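Local atomic coordinates of putative alpha-N-acetylgalactosaminidase (Bacillus halodurans C-125, PDB entry 3CC1), a protein that probably hydrolyses terminal alpha-linked N-acetylgalactosamine from glycoconjugates, using a TIM-barrel domain followed by a C-terminal beta sandwich. Residues 119-122 and 123-127; 127-130 and 131-134; 302-305 and 306-310; 383-386 and 387-390. All coordinates share one frame; numbering follows the deposited sequence. Where two conformers were deposited one is given.

Contact 1 (119-122 and 123-127); sequences PRQA and VYENS
A122 and S127 meet where helix 120-125 ends in a Schellman motif. The carbonyl A122 O accepts the amide S127 N at 3.0 Å, across the reversal that N126 makes with its positive phi. Near this bond S127 OG lies 3.8 Å from A122 CB. V123 serves the other end of the same short helix. Its amide V123 N reaches P119 O, the carbonyl of the N-cap residue, at 3.2 Å, and its branch CG2, set beside the backbone N (CG1 is anti to it, chi1 171°), passes 3.8 Å from that P119 O. Q121 and E125, one turn apart, run side by side with amide and carboxylate planes only 20° apart. Here Q121 CG approaches E125 OE2 to 3.7 Å, and a water joins the two ends, donating to E125 OE2 at 2.9 Å and accepting weakly from Q121 NE2. The main partner of Q121 NE2 is L72 O, in a neighbouring loop. The chemistry thus divides the work: P119 O takes V123 N at the start and A122 O takes S127 N at the end, while the glutamine and glutamate meet through a water, weakly on the glutamine side.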
loop_
_atom_site.group_PDB
_atom_site.type_symbol
_atom_site.label_atom_id
_atom_site.label_comp_id
_atom_site.label_asym_id
_atom_site.label_seq_id
_atom_site.Cartn_x
_atom_site.Cartn_y
_atom_site.Cartn_z
ATOM N N PRO A 119 7.538 32.669 22.363
ATOM C CA PRO A 119 6.378 32.291 23.144
ATOM C C PRO A 119 5.192 33.200 22.910
ATOM O O PRO A 119 5.341 34.381 22.732
ATOM C CB PRO A 119 6.884 32.446 24.590
ATOM C CG PRO A 119 8.358 32.204 24.487
ATOM C CD PRO A 119 8.742 32.879 23.211
ATOM N N ARG A 120 4.004 32.633 22.943
ATOM C CA ARG A 120 2.831 33.453 22.800
ATOM C C ARG A 120 2.773 34.491 23.928
ATOM O O ARG A 120 2.233 35.569 23.784
ATOM C CB ARG A 120 1.590 32.554 22.852
ATOM C CG ARG A 120 1.497 31.583 21.689
ATOM C CD ARG A 120 0.072 31.058 21.620
ATOM N NE ARG A 120 -0.017 29.976 20.669
ATOM C CZ ARG A 120 -1.154 29.359 20.369
ATOM N NH1 ARG A 120 -2.284 29.773 20.901
ATOM N NH2 ARG A 120 -1.157 28.336 19.552
ATOM N N GLN A 121 3.299 34.089 25.071
ATOM C CA GLN A 121 3.372 34.911 26.269
ATOM C C GLN A 121 4.235 36.172 26.040
ATOM O O GLN A 121 3.914 37.251 26.554
ATOM C CB GLN A 121 3.929 34.076 27.399
ATOM C CG GLN A 121 3.922 34.787 28.741
ATOM C CD GLN A 121 4.331 33.823 29.874
ATOM O OE1 GLN A 121 3.703 32.801 30.075
ATOM N NE2 GLN A 121 5.375 34.169 30.600
ATOM N N ALA A 122 5.302 36.025 25.246
ATOM C CA ALA A 122 6.123 37.154 24.823
ATOM C C ALA A 122 5.323 38.073 23.913
ATOM O O ALA A 122 5.429 39.286 23.982
ATOM C CB ALA A 122 7.411 36.666 24.134
ATOM N N VAL A 123 4.496 37.500 23.070
ATOM C CA VAL A 123 3.718 38.309 22.122
ATOM C C VAL A 123 2.691 39.106 22.928
ATOM O O VAL A 123 2.536 40.306 22.753
ATOM C CB VAL A 123 3.114 37.444 20.990
ATOM C CG1 VAL A 123 2.149 38.267 20.164
ATOM C CG2 VAL A 123 4.240 36.834 20.106
ATOM N N TYR A 124 2.028 38.426 23.871
ATOM C CA TYR A 124 1.070 39.077 24.781
ATOM C C TYR A 124 1.706 40.251 25.498
ATOM O O TYR A 124 1.148 41.330 25.544
ATOM C CB TYR A 124 0.573 38.083 25.833
ATOM C CG TYR A 124 -0.183 38.685 27.013
ATOM C CD1 TYR A 124 -1.406 39.320 26.848
ATOM C CD2 TYR A 124 0.312 38.559 28.306
ATOM C CE1 TYR A 124 -2.091 39.838 27.945
ATOM C CE2 TYR A 124 -0.350 39.075 29.386
ATOM C CZ TYR A 124 -1.549 39.702 29.208
ATOM O OH TYR A 124 -2.188 40.204 30.322
ATOM N N GLU A 125 2.893 40.022 26.034
ATOM C CA GLU A 125 3.547 41.001 26.895
ATOM C C GLU A 125 4.262 42.030 26.038
ATOM O O GLU A 125 4.732 43.035 26.525
ATOM C CB GLU A 125 4.562 40.330 27.823
ATOM C CG GLU A 125 3.942 39.470 28.955
ATOM C CD GLU A 125 4.989 38.844 29.915
ATOM O OE1 GLU A 125 6.133 39.342 29.945
ATOM O OE2 GLU A 125 4.695 37.836 30.625
ATOM N N ASN A 126 4.339 41.760 24.750
ATOM C CA ASN A 126 5.101 42.560 23.813
ATOM C C ASN A 126 6.550 42.741 24.245
ATOM O O ASN A 126 7.105 43.834 24.208
ATOM C CB ASN A 126 4.446 43.919 23.578
ATOM C CG ASN A 126 4.929 44.567 22.285
ATOM O OD1 ASN A 126 5.281 43.891 21.327
ATOM N ND2 ASN A 126 4.952 45.881 22.268
ATOM N N SER A 127 7.170 41.629 24.613
ATOM C CA SER A 127 8.538 41.629 25.116
ATOM C C SER A 127 9.510 42.216 24.094
ATOM O O SER A 127 9.456 41.877 22.915
ATOM C CB SER A 127 8.963 40.205 25.455
ATOM O OG SER A 127 8.039 39.630 26.349
HETATM O O HOH W 1 6.924 36.530 31.924
#

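Contact 2 (127-130 and 131-134); sequences SPVL and GSTK
V129 and S132 are the end residues of a type II beta turn, with L130 and G131 at its corners, in the loop between helices 120-125 and 136-139. G131 takes a positive phi of 79°, as the third position of such a turn does, and a CB there would collide with L130 O; glycine, with no CB, avoids that clash. S132 comes next and closes the turn, though loosely: S132 N to V129 O, at 3.1 Å, is a weak bond. An apolar touch supplements it, S132 CB lying 3.7 Å from V129 CG1. The V129 and S132 side chains both touch S164 of helix 162-175, so the turn lies against that helix; L130 extends the same contact to S168. A bound sulfate, probably from the crystallisation liquor, lies about 5 Å from the S132 side chain. K134 brings the chain back alongside the first segment, while its side chain leads off and touches E160. Its amide K134 N makes a weak 3.1 Å bond to S132 OG, whose position anti to the backbone N (chi1 -180°) sets the hydroxyl beside its own carbonyl carbon. The firmer closure is a backbone bond: K134 O accepts V129 N at 2.9 Å with an N-H...O angle of 167°, and V129 CB sits 3.5 Å from the same oxygen K134 O.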
loop_
_atom_site.group_PDB
_atom_site.type_symbol
_atom_site.label_atom_id
_atom_site.label_comp_id
_atom_site.label_asym_id
_atom_site.label_seq_id
_atom_site.Cartn_x
_atom_site.Cartn_y
_atom_site.Cartn_z
ATOM N N SER A 127 7.170 41.629 24.613
ATOM C CA SER A 127 8.538 41.629 25.116
ATOM C C SER A 127 9.510 42.216 24.094
ATOM O O SER A 127 9.456 41.877 22.915
ATOM C CB SER A 127 8.963 40.205 25.455
ATOM O OG SER A 127 8.039 39.630 26.349
ATOM N N PRO A 128 10.421 43.101 24.552
ATOM C CA PRO A 128 11.517 43.563 23.681
ATOM C C PRO A 128 12.451 42.437 23.238
ATOM O O PRO A 128 12.748 41.504 23.983
ATOM C CB PRO A 128 12.267 44.580 24.561
ATOM C CG PRO A 128 11.975 44.140 25.963
ATOM C CD PRO A 128 10.531 43.647 25.916
ATOM N N VAL A 129 12.878 42.537 21.995
ATOM C CA VAL A 129 13.855 41.632 21.447
ATOM C C VAL A 129 15.256 42.169 21.728
ATOM O O VAL A 129 15.637 43.266 21.328
ATOM C CB VAL A 129 13.619 41.365 19.931
ATOM C CG1 VAL A 129 14.750 40.489 19.361
ATOM C CG2 VAL A 129 12.225 40.734 19.693
ATOM N N LEU A 130 16.023 41.367 22.440
ATOM C CA LEU A 130 17.361 41.757 22.872
ATOM C C LEU A 130 18.276 41.986 21.675
ATOM O O LEU A 130 18.354 41.168 20.776
ATOM C CB LEU A 130 17.938 40.675 23.785
ATOM C CG LEU A 130 19.226 40.936 24.532
ATOM C CD1 LEU A 130 19.104 42.180 25.469
ATOM C CD2 LEU A 130 19.576 39.666 25.300
ATOM N N GLY A 131 18.949 43.123 21.645
ATOM C CA GLY A 131 19.878 43.407 20.550
ATOM C C GLY A 131 19.168 43.868 19.302
ATOM O O GLY A 131 19.723 43.865 18.176
ATOM N N SER A 132 17.931 44.276 19.477
ATOM C CA SER A 132 17.152 44.718 18.348
ATOM C C SER A 132 16.542 46.053 18.686
ATOM O O SER A 132 16.756 46.575 19.754
ATOM C CB SER A 132 16.039 43.701 18.068
ATOM O OG SER A 132 15.263 44.092 16.974
ATOM N N THR A 133 15.728 46.564 17.790
ATOM C CA THR A 133 14.915 47.707 18.092
ATOM C C THR A 133 13.442 47.317 18.042
ATOM O O THR A 133 12.557 48.155 17.948
ATOM C CB THR A 133 15.213 48.850 17.098
ATOM O OG1 THR A 133 14.810 48.459 15.777
ATOM C CG2 THR A 133 16.728 49.178 17.107
ATOM N N LYS A 134 13.167 46.030 18.118
ATOM C CA LYS A 134 11.804 45.570 17.894
ATOM C C LYS A 134 11.284 44.800 19.089
ATOM O O LYS A 134 12.020 44.474 19.987
ATOM C CB LYS A 134 11.764 44.686 16.627
ATOM C CG LYS A 134 12.334 45.398 15.384
ATOM C CD LYS A 134 11.430 46.517 14.927
ATOM C CE LYS A 134 11.994 47.214 13.708
ATOM N NZ LYS A 134 11.140 48.372 13.350
#

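Contact 3 (302-305 and 306-310); sequences LTMM and NLWAI
The indole of W308 carries M304 CG on one face, with the methylene 3.5 Å from the centroid of the W308 six-membered ring and only 6° off its normal, a CH-pi contact. The selenium of M304, a selenomethionine, stands farther out over this ring, M304 SE lying 4.7 Å from the W308 centroid, which makes a Met-aromatic contact at a distance. M304 CG reaches its place because it is anti to the backbone N (chi1 174°), and the chain then bends at its third torsion. Beside the ring, W308 CE3 comes 3.1 Å from M304 O, the same carbonyl that accepts W308 N at 3.1 Å in a nearly straight helical bond. The pyrrole NE1 is engaged by G273 O, and F243 meets the indole with planes at about 50°. Replacing W308 by an alanine would probably cost the M304 side chain the flat surface it rests on and leave G273 O without its indole donor. Two residues before W308, N306 packs over the carbonyl of L302, one turn back, with N306 CB 3.4 Å from L302 O, while its amide end is held by S424 OG and W401 NE1. Helix 298-310 lies against helix 247-262 on one part of its surface and strands 356-362 and 368-374 of the sandwich on another. The methylene rests on the W308 face while NE1 bonds G273 O, so the apolar face and the polar edge are used separately.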
loop_
_atom_site.group_PDB
_atom_site.type_symbol
_atom_site.label_atom_id
_atom_site.label_comp_id
_atom_site.label_asym_id
_atom_site.label_seq_id
_atom_site.Cartn_x
_atom_site.Cartn_y
_atom_site.Cartn_z
ATOM N N LEU A 302 16.153 -6.154 20.660
ATOM C CA LEU A 302 17.331 -6.389 19.796
ATOM C C LEU A 302 17.056 -6.019 18.344
ATOM O O LEU A 302 17.897 -5.472 17.684
ATOM C CB LEU A 302 17.778 -7.842 19.849
ATOM C CG LEU A 302 18.325 -8.299 21.197
ATOM C CD1 LEU A 302 18.489 -9.802 21.194
ATOM C CD2 LEU A 302 19.639 -7.652 21.533
ATOM N N THR A 303 15.836 -6.291 17.893
ATOM C CA THR A 303 15.401 -5.916 16.553
ATOM C C THR A 303 15.481 -4.403 16.338
ATOM O O THR A 303 16.032 -3.936 15.332
ATOM C CB THR A 303 13.992 -6.500 16.213
ATOM O OG1 THR A 303 14.136 -7.918 15.975
ATOM C CG2 THR A 303 13.380 -5.815 14.996
HETATM N N MSE A 304 15.006 -3.654 17.318
HETATM C CA MSE A 304 15.094 -2.221 17.282
HETATM C C MSE A 304 16.548 -1.758 17.287
HETATM O O MSE A 304 16.932 -0.938 16.483
HETATM C CB MSE A 304 14.334 -1.592 18.471
HETATM C CG MSE A 304 14.531 -0.069 18.529
HETATM SE SE MSE A 304 14.016 0.567 20.269
HETATM C CE MSE A 304 15.452 -0.259 21.251
HETATM N N MSE A 305 17.350 -2.297 18.199
HETATM C CA MSE A 305 18.744 -1.907 18.283
HETATM C C MSE A 305 19.472 -2.183 16.966
HETATM O O MSE A 305 20.305 -1.386 16.519
HETATM C CB MSE A 305 19.463 -2.620 19.430
HETATM C CG MSE A 305 19.013 -2.216 20.822
HETATM SE SE MSE A 305 19.383 -0.343 21.219
HETATM C CE MSE A 305 21.325 -0.386 21.221
ATOM N N ASN A 306 19.118 -3.286 16.313
ATOM C CA ASN A 306 19.811 -3.703 15.087
ATOM C C ASN A 306 19.566 -2.708 13.944
ATOM O O ASN A 306 20.476 -2.337 13.225
ATOM C CB ASN A 306 19.401 -5.126 14.672
ATOM C CG ASN A 306 20.056 -6.209 15.538
ATOM O OD1 ASN A 306 21.150 -6.010 16.091
ATOM N ND2 ASN A 306 19.399 -7.350 15.653
ATOM N N LEU A 307 18.325 -2.290 13.778
ATOM C CA LEU A 307 17.961 -1.361 12.713
ATOM C C LEU A 307 18.544 0.034 12.977
ATOM O O LEU A 307 19.097 0.692 12.061
ATOM C CB LEU A 307 16.412 -1.291 12.547
ATOM C CG LEU A 307 15.933 -0.204 11.580
ATOM C CD1 LEU A 307 16.495 -0.496 10.182
ATOM C CD2 LEU A 307 14.367 -0.039 11.544
ATOM N N TRP A 308 18.414 0.492 14.219
ATOM C CA TRP A 308 18.941 1.780 14.660
ATOM C C TRP A 308 20.458 1.810 14.481
ATOM O O TRP A 308 21.005 2.784 14.027
ATOM C CB TRP A 308 18.642 2.054 16.143
ATOM C CG TRP A 308 17.336 2.765 16.517
ATOM C CD1 TRP A 308 17.230 3.838 17.343
ATOM C CD2 TRP A 308 15.979 2.421 16.140
ATOM N NE1 TRP A 308 15.916 4.197 17.501
ATOM C CE2 TRP A 308 15.125 3.343 16.780
ATOM C CE3 TRP A 308 15.413 1.453 15.314
ATOM C CZ2 TRP A 308 13.753 3.301 16.643
ATOM C CZ3 TRP A 308 14.017 1.414 15.179
ATOM C CH2 TRP A 308 13.215 2.337 15.834
ATOM N N ALA A 309 21.115 0.725 14.825
ATOM C CA ALA A 309 22.587 0.617 14.644
ATOM C C ALA A 309 22.994 0.702 13.176
ATOM O O ALA A 309 23.804 1.524 12.803
ATOM C CB ALA A 309 23.122 -0.696 15.252
ATOM N N ILE A 310 22.371 -0.122 12.343
ATOM C CA ILE A 310 22.792 -0.304 10.955
ATOM C C ILE A 310 22.455 0.914 10.103
ATOM O O ILE A 310 23.103 1.148 9.092
ATOM C CB ILE A 310 22.167 -1.583 10.339
ATOM C CG1 ILE A 310 23.010 -2.091 9.149
ATOM C CG2 ILE A 310 20.712 -1.332 9.908
ATOM C CD1 ILE A 310 24.029 -3.103 9.516
#

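Contact 4 (383-386 and 387-390); sequences QFRL and DMVG
R385 and D387 pair where strand 380-384 of the C-terminal beta sandwich runs on into a short 3-10 turn. The guanidinium grips the carboxylate side-on: R385 NE binds D387 OD1 at 3.1 Å and D387 OD2 at 3.2 Å, while R385 NH2 adds a second bond to D387 OD1 at 3.1 Å. The two planes are 26° apart, and both oxygens use their syn lone pairs. D387 can reach back because its CG stands between the backbone N and the carbonyl carbon (chi1 52°). Across one face of the guanidinium lies the selenomethionine methyl, M388 CE, 3.6 Å from R385 NH1. R385 NH2 also bonds I264 O of the third subunit, so the pair sits at a subunit interface. A leucine in place of R385 is likely to leave the D387 carboxylate without its counter-charge and I264 O of that subunit without this donor. The turn itself is closed by M388 N to R385 O at 3.1 Å and V389 N to L386 O at 3.0 Å. The F384 side chain meets the turn through M388 and V389, M388 SE obliquely to the ring in a Met-aromatic contact and V389 CG2 at the ring edge, 4.0 Å from F384 CE1.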
loop_
_atom_site.group_PDB
_atom_site.type_symbol
_atom_site.label_atom_id
_atom_site.label_comp_id
_atom_site.label_asym_id
_atom_site.label_seq_id
_atom_site.Cartn_x
_atom_site.Cartn_y
_atom_site.Cartn_z
ATOM N N GLN A 383 17.343 -15.792 4.337
ATOM C CA GLN A 383 18.466 -16.203 3.506
ATOM C C GLN A 383 19.381 -15.021 3.247
ATOM O O GLN A 383 18.970 -13.864 3.258
ATOM C CB GLN A 383 18.028 -16.680 2.120
ATOM C CG GLN A 383 16.858 -17.638 2.027
ATOM C CD GLN A 383 17.236 -19.117 2.051
ATOM O OE1 GLN A 383 18.326 -19.537 1.592
ATOM N NE2 GLN A 383 16.303 -19.935 2.569
ATOM N N PHE A 384 20.612 -15.349 2.914
ATOM C CA PHE A 384 21.567 -14.357 2.557
ATOM C C PHE A 384 22.679 -14.978 1.727
ATOM O O PHE A 384 23.077 -16.121 1.963
ATOM C CB PHE A 384 22.044 -13.676 3.864
ATOM C CG PHE A 384 23.387 -13.139 3.785
ATOM C CD1 PHE A 384 23.618 -11.979 3.122
ATOM C CD2 PHE A 384 24.410 -13.786 4.385
ATOM C CE1 PHE A 384 24.885 -11.503 3.010
ATOM C CE2 PHE A 384 25.674 -13.334 4.281
ATOM C CZ PHE A 384 25.920 -12.199 3.578
ATOM N N ARG A 385 23.152 -14.234 0.730
ATOM C CA ARG A 385 24.322 -14.631 -0.084
ATOM C C ARG A 385 25.319 -13.500 -0.167
ATOM O O ARG A 385 24.977 -12.312 -0.127
ATOM C CB ARG A 385 23.918 -15.015 -1.523
ATOM C CG ARG A 385 22.908 -16.120 -1.672
ATOM C CD ARG A 385 22.570 -16.329 -3.187
ATOM N NE ARG A 385 22.285 -15.056 -3.822
ATOM C CZ ARG A 385 21.095 -14.463 -3.872
ATOM N NH1 ARG A 385 20.025 -15.052 -3.372
ATOM N NH2 ARG A 385 20.997 -13.257 -4.381
ATOM N N LEU A 386 26.573 -13.878 -0.271
ATOM C CA LEU A 386 27.664 -12.900 -0.334
ATOM C C LEU A 386 27.529 -11.911 -1.500
ATOM O O LEU A 386 27.946 -10.762 -1.404
ATOM C CB LEU A 386 29.023 -13.616 -0.360
ATOM C CG LEU A 386 29.388 -14.323 0.958
ATOM C CD1 LEU A 386 30.713 -15.166 0.847
ATOM C CD2 LEU A 386 29.495 -13.320 2.144
ATOM N N ASP A 387 26.952 -12.361 -2.607
ATOM C CA ASP A 387 26.786 -11.494 -3.795
ATOM C C ASP A 387 25.887 -10.288 -3.537
ATOM O O ASP A 387 25.919 -9.327 -4.265
ATOM C CB ASP A 387 26.325 -12.281 -5.049
ATOM C CG ASP A 387 25.072 -13.152 -4.815
ATOM O OD1 ASP A 387 23.981 -12.598 -4.588
ATOM O OD2 ASP A 387 25.197 -14.393 -4.883
HETATM N N MSE A 388 25.115 -10.321 -2.466
HETATM C CA MSE A 388 24.251 -9.186 -2.107
HETATM C C MSE A 388 25.016 -8.053 -1.449
HETATM O O MSE A 388 24.510 -6.928 -1.339
HETATM C CB MSE A 388 23.198 -9.630 -1.091
HETATM C CG MSE A 388 22.214 -10.660 -1.570
HETATM SE SE MSE A 388 21.160 -11.262 -0.026
HETATM C CE MSE A 388 19.973 -12.390 -0.955
ATOM N N VAL A 389 26.203 -8.356 -0.940
ATOM C CA VAL A 389 26.955 -7.378 -0.150
ATOM C C VAL A 389 28.357 -7.112 -0.686
ATOM O O VAL A 389 29.154 -6.452 -0.046
ATOM C CB VAL A 389 26.942 -7.705 1.352
ATOM C CG1 VAL A 389 25.434 -7.695 1.875
ATOM C CG2 VAL A 389 27.660 -9.025 1.657
ATOM N N GLY A 390 28.636 -7.581 -1.898
ATOM C CA GLY A 390 29.854 -7.188 -2.608
ATOM C C GLY A 390 31.052 -8.084 -2.364
ATOM O O GLY A 390 32.166 -7.728 -2.737
HETATM O O HOH W 2 22.448 -10.646 -5.094
#

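In the fold
Read from the N terminus, the four contacts follow in series and none encloses or crosses another; each closes a turn or a helical segment of neighbouring residues. Contacts 1 and 2 adjoin, sharing S127, with centres 12 Å apart: the first ends a short helix, and the second reverses the loop leading to helix 136-139. Contact 3 lies on the opposite side of the chain's centre, about 43 Å from contact 1 between centres, on a helix of the barrel domain that packs against the sandwich. Contact 4, within the sandwich, is its closer neighbour, 20 Å away between centres. Contacts 1 and 4 touch different subunits, whereas contact 3 joins domains within one chain.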